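Local structure of RickCE (Rickettsia bellii, 5HAM) at residues A[7-12]-A[241-246]. The protein is a bacterial effector of the CE clan of cysteine proteases, represented here by a fragment holding its catalytic domain, and probably removes ubiquitin from modified proteins. Numbering follows the deposited sequence.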
loop_
_atom_site.group_PDB
_atom_site.type_symbol
_atom_site.label_atom_id
_atom_site.label_comp_id
_atom_site.label_asym_id
_atom_site.label_seq_id
_atom_site.Cartn_x
_atom_site.Cartn_y
_atom_site.Cartn_z
ATOM N N TYR A 7 -12.091 -7.946 -8.333
ATOM C CA TYR A 7 -12.496 -7.815 -6.951
ATOM C C TYR A 7 -11.597 -6.789 -6.249
ATOM O O TYR A 7 -12.090 -5.973 -5.485
ATOM C CB TYR A 7 -12.474 -9.160 -6.214
ATOM C CG TYR A 7 -13.861 -9.614 -5.887
ATOM C CD1 TYR A 7 -14.944 -8.924 -6.392
ATOM C CD2 TYR A 7 -14.107 -10.706 -5.068
ATOM C CE1 TYR A 7 -16.238 -9.304 -6.124
ATOM C CE2 TYR A 7 -15.416 -11.091 -4.779
ATOM C CZ TYR A 7 -16.473 -10.374 -5.321
ATOM O OH TYR A 7 -17.782 -10.698 -5.092
ATOM N N TRP A 8 -10.291 -6.816 -6.526
ATOM C CA TRP A 8 -9.345 -5.979 -5.787
ATOM C C TRP A 8 -9.502 -4.514 -6.138
ATOM O O TRP A 8 -9.424 -4.143 -7.301
ATOM C CB TRP A 8 -7.894 -6.428 -6.000
ATOM C CG TRP A 8 -7.628 -7.821 -5.501
ATOM C CD1 TRP A 8 -8.516 -8.863 -5.461
ATOM C CD2 TRP A 8 -6.401 -8.324 -4.963
ATOM N NE1 TRP A 8 -7.915 -9.983 -4.945
ATOM C CE2 TRP A 8 -6.614 -9.680 -4.625
ATOM C CE3 TRP A 8 -5.135 -7.766 -4.745
ATOM C CZ2 TRP A 8 -5.614 -10.483 -4.072
ATOM C CZ3 TRP A 8 -4.141 -8.559 -4.190
ATOM C CH2 TRP A 8 -4.388 -9.907 -3.859
ATOM N N TYR A 9 -9.731 -3.691 -5.120
ATOM C CA TYR A 9 -9.847 -2.249 -5.300
ATOM C C TYR A 9 -8.517 -1.665 -5.730
ATOM O O TYR A 9 -7.461 -2.114 -5.291
ATOM C CB TYR A 9 -10.231 -1.545 -3.993
ATOM C CG TYR A 9 -11.665 -1.641 -3.568
ATOM C CD1 TYR A 9 -12.466 -2.695 -3.966
ATOM C CD2 TYR A 9 -12.219 -0.671 -2.749
ATOM C CE1 TYR A 9 -13.789 -2.777 -3.560
ATOM C CE2 TYR A 9 -13.539 -0.738 -2.343
ATOM C CZ TYR A 9 -14.318 -1.791 -2.746
ATOM O OH TYR A 9 -15.627 -1.867 -2.337
ATOM N N THR A 10 -8.569 -0.638 -6.561
ATOM C CA THR A 10 -7.377 0.137 -6.838
ATOM C C THR A 10 -7.489 1.456 -6.086
ATOM O O THR A 10 -8.550 1.781 -5.544
ATOM C CB THR A 10 -7.271 0.428 -8.317
ATOM O OG1 THR A 10 -8.235 1.431 -8.654
ATOM C CG2 THR A 10 -7.578 -0.831 -9.098
ATOM N N GLU A 11 -6.395 2.211 -6.058
ATOM C CA GLU A 11 -6.358 3.500 -5.377
ATOM C C GLU A 11 -7.460 4.434 -5.876
ATOM O O GLU A 11 -7.966 5.276 -5.139
ATOM C CB GLU A 11 -4.990 4.152 -5.581
ATOM C CG GLU A 11 -4.789 5.442 -4.818
ATOM C CD GLU A 11 -3.429 6.064 -5.082
ATOM O OE1 GLU A 11 -2.569 5.384 -5.698
ATOM O OE2 GLU A 11 -3.220 7.230 -4.673
ATOM N N ASN A 12 -7.824 4.264 -7.138
ATOM C CA ASN A 12 -8.783 5.123 -7.781
ATOM C C ASN A 12 -10.148 5.020 -7.117
ATOM O O ASN A 12 -10.767 6.032 -6.808
ATOM C CB ASN A 12 -8.866 4.781 -9.266
ATOM C CG ASN A 12 -9.600 5.821 -10.047
ATOM O OD1 ASN A 12 -10.551 5.519 -10.767
ATOM N ND2 ASN A 12 -9.181 7.074 -9.894
ATOM N N ARG A 241 -21.842 -6.846 1.353
ATOM C CA ARG A 241 -22.818 -5.761 1.458
ATOM C C ARG A 241 -22.136 -4.399 1.335
ATOM O O ARG A 241 -22.669 -3.473 0.716
ATOM C CB ARG A 241 -23.589 -5.848 2.779
ATOM C CG ARG A 241 -24.129 -7.240 3.101
ATOM C CD ARG A 241 -24.625 -7.305 4.549
ATOM N NE ARG A 241 -24.176 -8.503 5.261
ATOM C CZ ARG A 241 -24.811 -9.674 5.240
ATOM N NH1 ARG A 241 -25.931 -9.818 4.536
ATOM N NH2 ARG A 241 -24.325 -10.705 5.924
ATOM N N LEU A 242 -20.955 -4.282 1.931
ATOM C CA LEU A 242 -20.187 -3.055 1.837
ATOM C C LEU A 242 -19.814 -2.814 0.381
ATOM O O LEU A 242 -19.932 -1.695 -0.126
ATOM C CB LEU A 242 -18.932 -3.143 2.695
ATOM C CG LEU A 242 -19.042 -2.903 4.199
ATOM C CD1 LEU A 242 -17.694 -3.209 4.868
ATOM C CD2 LEU A 242 -19.459 -1.462 4.458
ATOM N N ARG A 243 -19.387 -3.879 -0.290
ATOM C CA ARG A 243 -18.976 -3.797 -1.692
ATOM C C ARG A 243 -20.149 -3.388 -2.601
ATOM O O ARG A 243 -19.995 -2.556 -3.504
ATOM C CB ARG A 243 -18.356 -5.127 -2.146
ATOM C CG ARG A 243 -17.711 -5.071 -3.507
ATOM C CD ARG A 243 -17.296 -6.440 -3.989
ATOM N NE ARG A 243 -16.096 -6.948 -3.327
ATOM C CZ ARG A 243 -14.865 -6.810 -3.818
ATOM N NH1 ARG A 243 -13.827 -7.313 -3.167
ATOM N NH2 ARG A 243 -14.676 -6.164 -4.964
ATOM N N GLU A 244 -21.316 -3.976 -2.351
ATOM C CA GLU A 244 -22.518 -3.632 -3.095
ATOM C C GLU A 244 -22.802 -2.169 -2.871
ATOM O O GLU A 244 -22.966 -1.408 -3.816
ATOM C CB GLU A 244 -23.707 -4.485 -2.648
ATOM C CG GLU A 244 -23.634 -5.929 -3.134
ATOM C CD GLU A 244 -24.699 -6.836 -2.522
ATOM O OE1 GLU A 244 -25.691 -6.330 -1.950
ATOM O OE2 GLU A 244 -24.536 -8.070 -2.615
ATOM N N HIS A 245 -22.824 -1.783 -1.602
ATOM C CA HIS A 245 -23.046 -0.406 -1.212
ATOM C C HIS A 245 -22.059 0.530 -1.903
ATOM O O HIS A 245 -22.457 1.560 -2.445
ATOM C CB HIS A 245 -22.942 -0.295 0.307
ATOM C CG HIS A 245 -23.193 1.097 0.836
ATOM N ND1 HIS A 245 -24.385 1.745 0.646
ATOM C CD2 HIS A 245 -22.392 1.918 1.539
ATOM C CE1 HIS A 245 -24.306 2.945 1.218
ATOM N NE2 HIS A 245 -23.126 3.076 1.766
ATOM N N HIS A 246 -20.777 0.168 -1.887
ATOM C CA HIS A 246 -19.737 0.955 -2.554
ATOM C C HIS A 246 -19.991 1.087 -4.052
ATOM O O HIS A 246 -19.734 2.133 -4.639
ATOM C CB HIS A 246 -18.363 0.312 -2.372
ATOM C CG HIS A 246 -17.837 0.400 -0.975
ATOM N ND1 HIS A 246 -16.711 -0.280 -0.577
ATOM C CD2 HIS A 246 -18.273 1.082 0.104
ATOM C CE1 HIS A 246 -16.469 -0.015 0.702
ATOM N NE2 HIS A 246 -17.411 0.816 1.132
#
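Arg243 reaches from helix 238-251 to loop 7-10 and lays its guanidinium flat on the ring of Tyr7. The two planes are 24° apart, and CZ of Arg243 sits 3.7 Å from the centroid of the Tyr7 ring, over its face, in a cation-pi stack. The Arg243 chain leaves the helix with CG anti to the backbone N (chi1 -171°) and stays extended until it bends at chi3, which turns the planar end over the ring. An arginine suits this place because its face can stack while its N-H groups bond at the rim: NH2 donates to Tyr7 O at 2.6 Å, nearly straight and onto a lone pair in the carbonyl plane, and NH1 adds a weak bond to the same oxygen. Trp261 O takes a second bond from NH2.

The ring of Tyr9, almost perpendicular to the guanidinium, brings its edge over the opposite face, CE1 3.8 Å from NH2 of Arg243, which thus lies between two tyrosines. Tyrosine suits position 9 by offering a ring that packs on Val213 and Leu17 and a hydroxyl: OH is hydrogen-bonded to His246 ND1 at 2.6 Å, close to the imidazole plane, and ND1 can serve as donor or acceptor.

Polar groups of Arg243, Tyr9 and His246 are thus satisfied in a largely buried contact joining loop 7-10 to helix 238-251; the guanidinium's charge is probably stabilised by the Tyr7 ring and the two carbonyl oxygens it bonds.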